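Local coordinates for putative uncharacterized protein (Bacteroides vulgatus, PDB 4F7A) that probably binds mucin O-glycans at the outer membrane as a TPR-like, SusD-family nutrient-binding lipoprotein, at residues Lys121-Ala124 / Met125-Thr129; Glu153-Lys156 / Ala157-Asp161; Ala286-Ala289 / Glu290-Glu293; Lys352-Ala356 / Lys357-Glu361; Asp411-Asn415 / Gln416-Leu420. One frame throughout, in Å; residues are numbered along the deposited sequence.

Contact 1: residues Lys121-Ala124 / Met125-Thr129; sequences KVEA and MHRIT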
loop_
_atom_site.group_PDB
_atom_site.type_symbol
_atom_site.label_atom_id
_atom_site.label_comp_id
_atom_site.label_asym_id
_atom_site.label_seq_id
_atom_site.Cartn_x
_atom_site.Cartn_y
_atom_site.Cartn_z
ATOM N N LYS A 121 -0.989 3.134 14.688
ATOM C CA LYS A 121 -0.298 1.873 14.950
ATOM C C LYS A 121 -0.800 0.776 14.006
ATOM O O LYS A 121 -0.011 -0.012 13.451
ATOM C CB LYS A 121 -0.490 1.503 16.424
ATOM C CG LYS A 121 0.295 0.302 16.874
ATOM C CD LYS A 121 0.353 0.190 18.396
ATOM C CE LYS A 121 -0.987 -0.161 19.018
ATOM N NZ LYS A 121 -0.967 -0.208 20.544
ATOM N N VAL A 122 -2.105 0.757 13.778
ATOM C CA VAL A 122 -2.706 -0.193 12.841
ATOM C C VAL A 122 -2.325 0.161 11.407
ATOM O O VAL A 122 -1.993 -0.724 10.608
ATOM C CB VAL A 122 -4.244 -0.241 12.959
ATOM C CG1 VAL A 122 -4.840 -1.112 11.845
ATOM C CG2 VAL A 122 -4.653 -0.731 14.314
ATOM N N GLU A 123 -2.360 1.454 11.082
ATOM C CA GLU A 123 -1.902 1.915 9.755
ATOM C C GLU A 123 -0.464 1.446 9.453
ATOM O O GLU A 123 -0.182 0.970 8.370
ATOM C CB GLU A 123 -2.003 3.448 9.636
ATOM C CG GLU A 123 -1.277 4.037 8.403
ATOM C CD GLU A 123 -1.802 3.549 7.077
ATOM O OE1 GLU A 123 -2.937 3.001 7.024
ATOM O OE2 GLU A 123 -1.063 3.722 6.069
ATOM N N ALA A 124 0.442 1.594 10.418
ATOM C CA ALA A 124 1.832 1.168 10.241
ATOM C C ALA A 124 1.954 -0.337 10.128
ATOM O O ALA A 124 2.632 -0.849 9.248
ATOM C CB ALA A 124 2.716 1.663 11.408
HETATM N N MSE A 125 1.316 -1.064 11.041
HETATM C CA MSE A 125 1.653 -2.465 11.192
HETATM C C MSE A 125 0.882 -3.403 10.258
HETATM O O MSE A 125 1.338 -4.501 9.999
HETATM C CB MSE A 125 1.491 -2.898 12.650
HETATM C CG MSE A 125 2.380 -2.104 13.612
HETATM SE SE MSE A 125 4.222 -1.988 13.073
HETATM C CE MSE A 125 4.725 -3.809 13.482
ATOM N N HIS A 126 -0.266 -2.990 9.738
ATOM C CA HIS A 126 -0.946 -3.850 8.758
ATOM C C HIS A 126 -0.070 -3.922 7.512
ATOM O O HIS A 126 -0.027 -4.956 6.862
ATOM C CB HIS A 126 -2.396 -3.399 8.464
ATOM C CG HIS A 126 -2.514 -2.342 7.407
ATOM N ND1 HIS A 126 -2.241 -1.020 7.655
ATOM C CD2 HIS A 126 -2.830 -2.424 6.095
ATOM C CE1 HIS A 126 -2.410 -0.322 6.544
ATOM N NE2 HIS A 126 -2.759 -1.152 5.578
ATOM N N ARG A 127 0.670 -2.844 7.210
ATOM C CA ARG A 127 1.626 -2.858 6.095
ATOM C C ARG A 127 2.764 -3.895 6.278
ATOM O O ARG A 127 3.243 -4.469 5.299
ATOM C CB ARG A 127 2.224 -1.465 5.903
ATOM C CG ARG A 127 1.244 -0.452 5.324
ATOM C CD ARG A 127 1.654 0.998 5.615
ATOM N NE ARG A 127 3.013 1.377 5.214
ATOM C CZ ARG A 127 3.380 1.786 3.989
ATOM N NH1 ARG A 127 2.530 1.827 2.976
ATOM N NH2 ARG A 127 4.635 2.162 3.773
ATOM N N ILE A 128 3.150 -4.141 7.529
ATOM C CA ILE A 128 4.200 -5.118 7.852
ATOM C C ILE A 128 3.678 -6.561 7.787
ATOM O O ILE A 128 4.316 -7.409 7.173
ATOM C CB ILE A 128 4.843 -4.811 9.244
ATOM C CG1 ILE A 128 5.375 -3.359 9.274
ATOM C CG2 ILE A 128 5.935 -5.827 9.589
ATOM C CD1 ILE A 128 6.395 -3.021 8.156
ATOM N N THR A 129 2.531 -6.854 8.403
ATOM C CA THR A 129 1.983 -8.197 8.275
ATOM C C THR A 129 1.662 -8.485 6.827
ATOM O O THR A 129 1.839 -9.611 6.388
ATOM C CB THR A 129 0.745 -8.515 9.178
ATOM O OG1 THR A 129 0.341 -9.880 8.937
ATOM C CG2 THR A 129 -0.418 -7.593 8.876
HETATM O O HOH W 1 4.381 0.759 7.774
#
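With its CG set between the backbone N and the carbonyl carbon (chi1 85°), H126 folds its imidazole back along helix 111-132 toward V122, while E123, its CG swung to the far side from its own N (chi1 168°), bends at the next bond and brings its carboxylate up to the same ring. H126 ND1 donates to V122 O at 3.0 Å, the acceptor lying close to the ring plane. The same oxygen takes the helical bond from H126 N, also 3.0 Å, and the two donors arrive from opposite faces of the carbonyl plane. V122 O is thus gripped twice by one residue, which fixes the rotation of the imidazole and indicates that ND1 carries a proton. E123 OE1 lies 3.4 Å from H126 CE1, the carboxylate plane turned 60° from the ring. R127, one turn on from E123, lays its CG over the imidazole face, toward the rim, and its CD 3.3 Å from E123 O. A water donates to A124 O (2.8 Å) and accepts from R127 NE, meeting the guanidinium at its edge. The terminal nitrogens of R127 are held by E434 (salt bridge, NH1) and by I32 O and Q50 (NH2). The segment is buried on several sides: helix 193-210 packs on V122, E123 and H126, helix 84-104 on M125 and I128, and helix 151-174 on K121, H126 and T129.

Contact 2: residues Glu153-Lys156 / Ala157-Asp161; sequences EAYK and AFFDD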
loop_
_atom_site.group_PDB
_atom_site.type_symbol
_atom_site.label_atom_id
_atom_site.label_comp_id
_atom_site.label_asym_id
_atom_site.label_seq_id
_atom_site.Cartn_x
_atom_site.Cartn_y
_atom_site.Cartn_z
ATOM N N GLU A 153 -4.298 -13.532 13.871
ATOM C CA GLU A 153 -4.296 -12.915 15.189
ATOM C C GLU A 153 -3.955 -11.432 15.104
ATOM O O GLU A 153 -4.516 -10.625 15.868
ATOM C CB GLU A 153 -3.312 -13.622 16.113
ATOM C CG GLU A 153 -3.845 -14.980 16.574
ATOM C CD GLU A 153 -2.745 -15.944 17.085
ATOM O OE1 GLU A 153 -1.524 -15.671 17.017
ATOM O OE2 GLU A 153 -3.127 -17.021 17.548
ATOM N N ALA A 154 -3.011 -11.079 14.232
ATOM C CA ALA A 154 -2.656 -9.653 14.034
ATOM C C ALA A 154 -3.859 -8.886 13.502
ATOM O O ALA A 154 -4.170 -7.797 13.995
ATOM C CB ALA A 154 -1.447 -9.504 13.094
ATOM N N TYR A 155 -4.527 -9.432 12.475
ATOM C CA TYR A 155 -5.757 -8.795 11.939
ATOM C C TYR A 155 -6.842 -8.611 13.004
ATOM O O TYR A 155 -7.443 -7.540 13.141
ATOM C CB TYR A 155 -6.281 -9.549 10.696
ATOM C CG TYR A 155 -5.730 -8.899 9.433
ATOM C CD1 TYR A 155 -4.414 -9.101 9.031
ATOM C CD2 TYR A 155 -6.512 -8.050 8.669
ATOM C CE1 TYR A 155 -3.885 -8.471 7.889
ATOM C CE2 TYR A 155 -5.996 -7.438 7.515
ATOM C CZ TYR A 155 -4.684 -7.629 7.146
ATOM O OH TYR A 155 -4.193 -6.984 6.027
ATOM N N LYS A 156 -7.072 -9.647 13.800
ATOM C CA LYS A 156 -8.051 -9.533 14.862
ATOM C C LYS A 156 -7.614 -8.439 15.845
ATOM O O LYS A 156 -8.436 -7.659 16.300
ATOM C CB LYS A 156 -8.276 -10.887 15.541
ATOM C CG LYS A 156 -9.092 -11.821 14.625
ATOM C CD LYS A 156 -9.430 -13.179 15.240
ATOM C CE LYS A 156 -10.266 -14.007 14.248
ATOM N NZ LYS A 156 -10.587 -15.369 14.765
ATOM N N ALA A 157 -6.326 -8.376 16.173
ATOM C CA ALA A 157 -5.859 -7.308 17.072
ATOM C C ALA A 157 -6.053 -5.922 16.418
ATOM O O ALA A 157 -6.425 -4.953 17.101
ATOM C CB ALA A 157 -4.397 -7.538 17.487
ATOM N N PHE A 158 -5.842 -5.820 15.105
ATOM C CA PHE A 158 -6.073 -4.543 14.413
ATOM C C PHE A 158 -7.524 -4.103 14.557
ATOM O O PHE A 158 -7.799 -2.938 14.866
ATOM C CB PHE A 158 -5.770 -4.605 12.922
ATOM C CG PHE A 158 -4.372 -4.944 12.573
ATOM C CD1 PHE A 158 -3.310 -4.651 13.403
ATOM C CD2 PHE A 158 -4.104 -5.509 11.334
ATOM C CE1 PHE A 158 -2.025 -4.972 13.029
ATOM C CE2 PHE A 158 -2.839 -5.810 10.970
ATOM C CZ PHE A 158 -1.789 -5.540 11.827
ATOM N N PHE A 159 -8.464 -5.020 14.323
ATOM C CA PHE A 159 -9.877 -4.666 14.428
ATOM C C PHE A 159 -10.235 -4.270 15.845
ATOM O O PHE A 159 -11.018 -3.334 16.039
ATOM C CB PHE A 159 -10.791 -5.795 13.953
ATOM C CG PHE A 159 -10.732 -6.062 12.457
ATOM C CD1 PHE A 159 -11.041 -5.068 11.532
ATOM C CD2 PHE A 159 -10.410 -7.334 11.985
ATOM C CE1 PHE A 159 -10.980 -5.328 10.157
ATOM C CE2 PHE A 159 -10.373 -7.616 10.639
ATOM C CZ PHE A 159 -10.643 -6.603 9.702
ATOM N N ASP A 160 -9.674 -4.976 16.837
ATOM C CA ASP A 160 -9.838 -4.625 18.265
ATOM C C ASP A 160 -9.286 -3.216 18.568
ATOM O O ASP A 160 -9.905 -2.419 19.271
ATOM C CB ASP A 160 -9.112 -5.637 19.162
ATOM C CG ASP A 160 -9.835 -6.986 19.266
ATOM O OD1 ASP A 160 -11.047 -7.067 18.983
ATOM O OD2 ASP A 160 -9.172 -7.967 19.653
ATOM N N ASP A 161 -8.094 -2.920 18.050
ATOM C CA ASP A 161 -7.498 -1.594 18.268
ATOM C C ASP A 161 -8.305 -0.483 17.603
ATOM O O ASP A 161 -8.460 0.604 18.154
ATOM C CB ASP A 161 -6.047 -1.539 17.785
ATOM C CG ASP A 161 -5.066 -2.166 18.768
ATOM O OD1 ASP A 161 -5.410 -2.307 19.960
ATOM O OD2 ASP A 161 -3.946 -2.502 18.336
#
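The rings of Y155 and F158, three residues apart on helix 151-174, form the apolar centre: a T-shaped (edge-to-face) pair with centroids 5.4 Å apart and planes at 60°. The edge of F158 points at the face of Y155, with F158 CD2 over the middle of the tyrosine ring and F158 CE2 4.1 Å from Y155 CD1. CG of F158 stands anti to its carbonyl carbon (chi1 -61°), which turns the phenyl back along the helix and places A154 O over one of its faces, 3.2 Å from F158 CG. A154 CB adds a contact to F158 CZ at 4.2 Å. At the edge of the Y155 ring, F159 CE2 lies 4.4 Å from Y155 CD2. With an alanine at F158 the face of Y155 would probably lose its edge-on partner, and a gap would be likely beside A154 CB. The backbone bonds continue along the helix, F159 N to Y155 O at 3.0 Å and D160 N to K156 O at 3.0 Å, and outward of them the extended K156 and the D160 carboxylate lie on the exposed side. The hydroxyl of Y155 is tied to D130 of helix 111-132. F158 inserts against V122, H126 and T129 of that helix and L207 of helix 193-210, whereas F159 packs on L207 and on L218 and E222 of helix 216-228.

Contact 3: residues Ala286-Ala289 / Glu290-Glu293; sequences ATLA and EHTE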
loop_
_atom_site.group_PDB
_atom_site.type_symbol
_atom_site.label_atom_id
_atom_site.label_comp_id
_atom_site.label_asym_id
_atom_site.label_seq_id
_atom_site.Cartn_x
_atom_site.Cartn_y
_atom_site.Cartn_z
ATOM N N ALA A 286 8.657 8.702 -22.710
ATOM C CA ALA A 286 10.004 8.190 -22.849
ATOM C C ALA A 286 10.928 9.185 -23.565
ATOM O O ALA A 286 10.456 10.001 -24.377
ATOM C CB ALA A 286 9.961 6.860 -23.638
ATOM N N THR A 287 12.222 9.114 -23.263
ATOM C CA THR A 287 13.232 9.892 -23.999
ATOM C C THR A 287 13.966 9.055 -25.073
ATOM O O THR A 287 14.862 9.565 -25.778
ATOM C CB THR A 287 14.260 10.521 -23.042
ATOM O OG1 THR A 287 14.783 9.510 -22.184
ATOM C CG2 THR A 287 13.613 11.672 -22.192
ATOM N N LEU A 288 13.583 7.791 -25.222
ATOM C CA LEU A 288 14.196 6.901 -26.230
ATOM C C LEU A 288 13.931 7.441 -27.620
ATOM O O LEU A 288 12.794 7.734 -27.966
ATOM C CB LEU A 288 13.634 5.461 -26.117
ATOM C CG LEU A 288 14.203 4.350 -27.033
ATOM C CD1 LEU A 288 15.694 4.071 -26.758
ATOM C CD2 LEU A 288 13.394 3.078 -26.872
ATOM N N ALA A 289 14.989 7.551 -28.428
ATOM C CA ALA A 289 14.879 8.065 -29.781
ATOM C C ALA A 289 13.842 7.277 -30.576
ATOM O O ALA A 289 13.795 6.058 -30.477
ATOM C CB ALA A 289 16.258 8.033 -30.502
ATOM N N GLU A 290 13.039 8.023 -31.330
ATOM C CA GLU A 290 11.944 7.480 -32.149
ATOM C C GLU A 290 10.707 7.100 -31.321
ATOM O O GLU A 290 9.729 6.597 -31.865
ATOM C CB GLU A 290 12.393 6.273 -33.002
ATOM C CG GLU A 290 13.675 6.481 -33.830
ATOM C CD GLU A 290 13.900 5.373 -34.861
ATOM O OE1 GLU A 290 13.030 5.166 -35.734
ATOM O OE2 GLU A 290 14.952 4.707 -34.797
ATOM N N HIS A 291 10.741 7.356 -30.013
ATOM C CA HIS A 291 9.636 6.986 -29.122
ATOM C C HIS A 291 9.314 8.091 -28.115
ATOM O O HIS A 291 8.780 7.838 -27.019
ATOM C CB HIS A 291 9.990 5.695 -28.395
ATOM C CG HIS A 291 10.162 4.524 -29.306
ATOM N ND1 HIS A 291 9.098 3.785 -29.776
ATOM C CD2 HIS A 291 11.272 3.981 -29.855
ATOM C CE1 HIS A 291 9.547 2.839 -30.584
ATOM N NE2 HIS A 291 10.864 2.929 -30.639
ATOM N N THR A 292 9.632 9.323 -28.479
ATOM C CA THR A 292 9.681 10.402 -27.504
ATOM C C THR A 292 8.306 10.956 -27.181
ATOM O O THR A 292 8.183 11.817 -26.332
ATOM C CB THR A 292 10.603 11.570 -27.957
ATOM O OG1 THR A 292 10.129 12.081 -29.200
ATOM C CG2 THR A 292 12.056 11.114 -28.125
ATOM N N GLU A 293 7.272 10.480 -27.858
ATOM C CA GLU A 293 5.912 10.818 -27.479
ATOM C C GLU A 293 5.162 9.614 -26.875
ATOM O O GLU A 293 3.969 9.694 -26.607
ATOM C CB GLU A 293 5.149 11.342 -28.698
ATOM C CG GLU A 293 5.796 12.543 -29.378
ATOM C CD GLU A 293 4.979 13.005 -30.570
ATOM O OE1 GLU A 293 3.805 13.376 -30.358
ATOM O OE2 GLU A 293 5.500 12.984 -31.708
#
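L288 and H291 sit at the two ends of a type II beta turn and send their side chains out side by side, pointing the same way. The turn is closed by H291 N donating to L288 O at 2.9 Å, with an N-H...O angle of 140°. L288 holds its CG opposite the backbone N (chi1 -177°), and this carries CD2 alongside the imidazole, 3.8 Å from H291 CD2. The imidazole also passes A289 O, which is 3.3 Å from H291 CD2. At the far corner E290 has a positive phi of 77°, as a type II turn requires at its third position, and its CB is held close to A289 O, while the end of the side chain is modelled in two conformations. H291 ND1 is engaged by E294, and its ring meets that of Y392, which L288 also touches; the leucine-histidine pair is therefore backed by another loop. T292 puts its methyl CG2 3.5 Å from L288 O. The motif lies at the periphery of the chain, in the long loop between helix 279-282 and strand 329-332, where A286 bonds with E294 through the backbone. Across the turn, T292 CA makes a C-H...O contact of 3.2 Å to A286 O.

Contact 4: residues Lys352-Ala356 / Lys357-Glu361; sequences KNESA and KQCYE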
loop_
_atom_site.group_PDB
_atom_site.type_symbol
_atom_site.label_atom_id
_atom_site.label_comp_id
_atom_site.label_asym_id
_atom_site.label_seq_id
_atom_site.Cartn_x
_atom_site.Cartn_y
_atom_site.Cartn_z
ATOM N N LYS A 352 -24.908 -0.425 3.140
ATOM C CA LYS A 352 -25.548 0.742 2.529
ATOM C C LYS A 352 -26.318 0.328 1.296
ATOM O O LYS A 352 -25.979 -0.657 0.652
ATOM C CB LYS A 352 -24.498 1.766 2.119
ATOM C CG LYS A 352 -23.707 2.341 3.280
ATOM C CD LYS A 352 -22.711 3.379 2.796
ATOM C CE LYS A 352 -22.094 4.157 3.940
ATOM N NZ LYS A 352 -23.042 5.127 4.554
ATOM N N ASN A 353 -27.296 1.136 0.931
ATOM C CA ASN A 353 -28.104 0.899 -0.252
ATOM C C ASN A 353 -27.421 1.483 -1.491
ATOM O O ASN A 353 -27.828 2.529 -2.000
ATOM C CB ASN A 353 -29.498 1.531 -0.074
ATOM C CG ASN A 353 -30.240 1.007 1.168
ATOM O OD1 ASN A 353 -30.076 -0.149 1.561
ATOM N ND2 ASN A 353 -31.086 1.868 1.776
ATOM N N GLU A 354 -26.354 0.823 -1.941
ATOM C CA GLU A 354 -25.566 1.297 -3.070
ATOM C C GLU A 354 -24.991 0.106 -3.842
ATOM O O GLU A 354 -24.630 -0.917 -3.266
ATOM C CB GLU A 354 -24.456 2.244 -2.592
ATOM C CG GLU A 354 -23.439 1.598 -1.632
ATOM C CD GLU A 354 -22.533 2.610 -0.925
ATOM O OE1 GLU A 354 -22.867 3.821 -0.866
ATOM O OE2 GLU A 354 -21.482 2.176 -0.410
ATOM N N SER A 355 -24.935 0.243 -5.155
ATOM C CA SER A 355 -24.529 -0.841 -6.015
ATOM C C SER A 355 -23.042 -0.789 -6.278
ATOM O O SER A 355 -22.384 0.256 -6.109
ATOM C CB SER A 355 -25.279 -0.797 -7.341
ATOM O OG SER A 355 -24.841 0.279 -8.154
ATOM N N ALA A 356 -22.518 -1.936 -6.695
ATOM C CA ALA A 356 -21.147 -2.016 -7.132
ATOM C C ALA A 356 -20.872 -0.990 -8.238
ATOM O O ALA A 356 -19.829 -0.333 -8.197
ATOM C CB ALA A 356 -20.767 -3.430 -7.582
ATOM N N LYS A 357 -21.785 -0.835 -9.206
ATOM C CA LYS A 357 -21.526 0.105 -10.314
ATOM C C LYS A 357 -21.416 1.536 -9.813
ATOM O O LYS A 357 -20.476 2.250 -10.192
ATOM C CB LYS A 357 -22.588 0.023 -11.415
ATOM C CG LYS A 357 -22.196 0.779 -12.689
ATOM C CD LYS A 357 -23.217 0.617 -13.800
ATOM C CE LYS A 357 -22.863 1.457 -15.034
ATOM N NZ LYS A 357 -23.093 2.898 -14.802
ATOM N N GLN A 358 -22.342 1.944 -8.963
ATOM C CA GLN A 358 -22.375 3.291 -8.441
ATOM C C GLN A 358 -21.086 3.602 -7.711
ATOM O O GLN A 358 -20.549 4.681 -7.870
ATOM C CB GLN A 358 -23.533 3.487 -7.445
ATOM C CG GLN A 358 -24.905 3.566 -8.084
ATOM C CD GLN A 358 -26.064 3.555 -7.055
ATOM O OE1 GLN A 358 -26.040 2.833 -6.049
ATOM N NE2 GLN A 358 -27.094 4.344 -7.339
ATOM N N CYS A 359 -20.639 2.674 -6.870
ATOM C CA CYS A 359 -19.401 2.868 -6.114
ATOM C C CYS A 359 -18.152 2.874 -7.017
ATOM O O CYS A 359 -17.243 3.677 -6.821
ATOM C CB CYS A 359 -19.267 1.826 -5.033
ATOM S SG CYS A 359 -20.564 1.985 -3.728
ATOM N N TYR A 360 -18.119 1.963 -7.988
ATOM C CA TYR A 360 -17.038 1.899 -8.965
ATOM C C TYR A 360 -16.910 3.204 -9.705
ATOM O O TYR A 360 -15.822 3.743 -9.815
ATOM C CB TYR A 360 -17.300 0.788 -9.975
ATOM C CG TYR A 360 -16.356 0.705 -11.139
ATOM C CD1 TYR A 360 -15.116 0.094 -11.020
ATOM C CD2 TYR A 360 -16.702 1.241 -12.375
ATOM C CE1 TYR A 360 -14.243 0.021 -12.115
ATOM C CE2 TYR A 360 -15.838 1.185 -13.464
ATOM C CZ TYR A 360 -14.618 0.563 -13.337
ATOM O OH TYR A 360 -13.805 0.460 -14.438
ATOM N N GLU A 361 -18.018 3.694 -10.240
ATOM C CA GLU A 361 -17.972 4.956 -10.993
ATOM C C GLU A 361 -17.597 6.153 -10.090
ATOM O O GLU A 361 -16.853 7.041 -10.512
ATOM C CB GLU A 361 -19.274 5.170 -11.742
ATOM C CG GLU A 361 -19.466 4.070 -12.771
ATOM C CD GLU A 361 -20.469 4.394 -13.843
ATOM O OE1 GLU A 361 -21.376 5.192 -13.585
ATOM O OE2 GLU A 361 -20.345 3.828 -14.946
#
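Q358 reaches back from the first turn of helix 356-371 to S355, the residue at its N-cap. Its CB passes 3.5 Å from S355 OG, and its CG, anti to the carbonyl carbon (chi1 -74°) and so drawn beside the serine, comes closer to the same hydroxyl oxygen, 3.3 Å from S355 OG. From there the chain runs on extended, with CD alongside the serine, and at the tip Q358 OE1 accepts from S355 N at 3.0 Å in a nearly straight bond (166°). OE1 also rests on E354 CA. The reciprocal bond runs from Q358 N to S355 OG, 3.1 Å, and the two together make a capping box that closes off the start of the helix. An alanine at S355 is likely to leave Q358 N without its capping acceptor, reducing the box to a single bond. C359 SG lies 3.4 Å from E354 OE2 and beside the rest of that carboxylate, whose charge is answered by R341 and whose OE2 is also bound by N350. Helix 334-346 flanks the cap, with R341 and A342 against C359 and F339 against Y360; the Y360 ring continues to K422, I423 and Q426 of helix 416-431, and its hydroxyl is bonded to P408 O.

Contact 5: residues Asp411-Asn415 / Gln416-Leu420; sequences DDAVN and QEEQL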
loop_
_atom_site.group_PDB
_atom_site.type_symbol
_atom_site.label_atom_id
_atom_site.label_comp_id
_atom_site.label_asym_id
_atom_site.label_seq_id
_atom_site.Cartn_x
_atom_site.Cartn_y
_atom_site.Cartn_z
ATOM N N ASP A 411 -20.146 -1.943 -17.277
ATOM C CA ASP A 411 -21.184 -2.735 -17.941
ATOM C C ASP A 411 -20.645 -3.808 -18.891
ATOM O O ASP A 411 -21.373 -4.727 -19.222
ATOM C CB ASP A 411 -22.167 -1.850 -18.738
ATOM C CG ASP A 411 -23.000 -0.941 -17.864
ATOM O OD1 ASP A 411 -23.010 -1.093 -16.622
ATOM O OD2 ASP A 411 -23.649 -0.054 -18.446
ATOM N N ASP A 412 -19.398 -3.646 -19.349
ATOM C CA ASP A 412 -18.728 -4.622 -20.190
ATOM C C ASP A 412 -18.088 -5.720 -19.366
ATOM O O ASP A 412 -16.933 -6.069 -19.659
ATOM C CB ASP A 412 -17.517 -4.014 -20.892
ATOM C CG ASP A 412 -17.847 -2.931 -21.846
ATOM O OD1 ASP A 412 -19.030 -2.695 -22.137
ATOM O OD2 ASP A 412 -16.867 -2.314 -22.313
ATOM N N ALA A 413 -18.705 -6.132 -18.261
ATOM C CA ALA A 413 -18.243 -7.343 -17.544
ATOM C C ALA A 413 -19.131 -8.519 -17.929
ATOM O O ALA A 413 -20.360 -8.364 -17.942
ATOM C CB ALA A 413 -18.295 -7.112 -16.081
ATOM N N VAL A 414 -18.514 -9.656 -18.267
ATOM C CA VAL A 414 -19.247 -10.888 -18.577
ATOM C C VAL A 414 -19.650 -11.674 -17.317
ATOM O O VAL A 414 -20.531 -12.520 -17.372
ATOM C CB VAL A 414 -18.466 -11.810 -19.548
ATOM C CG1 VAL A 414 -18.138 -11.059 -20.847
ATOM C CG2 VAL A 414 -17.204 -12.357 -18.937
ATOM N N ASN A 415 -19.016 -11.399 -16.187
ATOM C CA ASN A 415 -19.363 -12.077 -14.947
ATOM C C ASN A 415 -18.854 -11.269 -13.778
ATOM O O ASN A 415 -18.180 -10.279 -13.979
ATOM C CB ASN A 415 -18.815 -13.514 -14.928
ATOM C CG ASN A 415 -17.314 -13.581 -15.193
ATOM O OD1 ASN A 415 -16.541 -12.750 -14.721
ATOM N ND2 ASN A 415 -16.894 -14.601 -15.936
ATOM N N GLN A 416 -19.141 -11.666 -12.557
ATOM C CA GLN A 416 -18.816 -10.803 -11.444
ATOM C C GLN A 416 -17.345 -10.896 -11.038
ATOM O O GLN A 416 -16.804 -9.976 -10.403
ATOM C CB GLN A 416 -19.769 -11.067 -10.295
ATOM C CG GLN A 416 -21.231 -10.898 -10.717
ATOM C CD GLN A 416 -22.143 -10.690 -9.558
ATOM O OE1 GLN A 416 -22.242 -11.547 -8.685
ATOM N NE2 GLN A 416 -22.823 -9.564 -9.540
ATOM N N GLU A 417 -16.671 -11.976 -11.415
ATOM C CA GLU A 417 -15.232 -11.987 -11.315
ATOM C C GLU A 417 -14.585 -10.855 -12.181
ATOM O O GLU A 417 -13.642 -10.207 -11.745
ATOM C CB GLU A 417 -14.741 -13.373 -11.699
ATOM C CG GLU A 417 -13.329 -13.666 -11.466
ATOM C CD GLU A 417 -12.924 -13.713 -10.000
ATOM O OE1 GLU A 417 -13.522 -14.434 -9.194
ATOM O OE2 GLU A 417 -11.948 -13.055 -9.675
ATOM N N GLU A 418 -15.088 -10.638 -13.388
ATOM C CA GLU A 418 -14.575 -9.538 -14.234
ATOM C C GLU A 418 -14.952 -8.196 -13.605
ATOM O O GLU A 418 -14.195 -7.246 -13.674
ATOM C CB GLU A 418 -15.108 -9.591 -15.667
ATOM C CG GLU A 418 -14.357 -8.602 -16.533
ATOM C CD GLU A 418 -14.702 -8.613 -17.991
ATOM O OE1 GLU A 418 -15.467 -9.481 -18.472
ATOM O OE2 GLU A 418 -14.159 -7.723 -18.683
ATOM N N GLN A 419 -16.119 -8.120 -12.975
ATOM C CA GLN A 419 -16.471 -6.890 -12.270
ATOM C C GLN A 419 -15.493 -6.601 -11.146
ATOM O O GLN A 419 -15.061 -5.455 -10.966
ATOM C CB GLN A 419 -17.885 -6.948 -11.698
ATOM C CG GLN A 419 -18.996 -7.010 -12.710
ATOM C CD GLN A 419 -20.319 -7.234 -11.983
ATOM O OE1 GLN A 419 -20.482 -8.194 -11.231
ATOM N NE2 GLN A 419 -21.202 -6.338 -12.137
ATOM N N LEU A 420 -15.147 -7.622 -10.374
ATOM C CA LEU A 420 -14.148 -7.458 -9.342
ATOM C C LEU A 420 -12.811 -7.026 -9.973
ATOM O O LEU A 420 -12.147 -6.148 -9.467
ATOM C CB LEU A 420 -13.957 -8.724 -8.529
ATOM C CG LEU A 420 -12.935 -8.652 -7.406
ATOM C CD1 LEU A 420 -13.274 -7.551 -6.392
ATOM C CD2 LEU A 420 -12.805 -10.057 -6.682
HETATM O O HOH W 2 -14.299 -5.645 -20.450
#
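N415 and E418 dominate this N-cap, which opens helix 416-431, and A413 fills in beside them. The asparagine turns its amide back over the first turn so that N415 OD1 accepts from E418 N at 2.9 Å, the donor lying nearly along the C=O axis (171°). The main chain adds Q419 N to N415 O, 3.1 Å. E418 in turn stretches back along the incoming loop: with CG opposite its backbone N (chi1 -170°) and the rest of the chain extended, E418 OE1 receives V414 N at 3.1 Å, a straight bond that arrives from above the carboxylate plane. Side chain and backbone thus bind in both directions across the helix start. The second oxygen, E418 OE2, is held by T406 and by a water that also donates to D412 O. L346 of helix 334-346 packs against Q416 and Q419. A413 points at the helix, and its CB presses on the aliphatic part of the glutamine, 3.4 Å from Q419 CG.

Contacts 1 and 2 belong to successive helices that pack directly: H126 CB is 3.5 Å from F158 CE2, and T129 meets Y155 and F158. Contact 1 is wholly buried, its polar ends bonded within the helix and to neighbouring parts of the fold, whereas contact 2 is aromatic inward and charged outward. Contacts 4 and 5, partly buried and at the surface respectively, cap the successive helices 356-371 and 416-431, their centres 14 Å apart. In contact 4 the glutamine returns to the N-cap serine itself; in contact 5 the glutamate binds one residue before the N-cap asparagine. Contact 3, a surface turn without helix, stands apart, its centre about 49 Å from that of contact 2 across the chain.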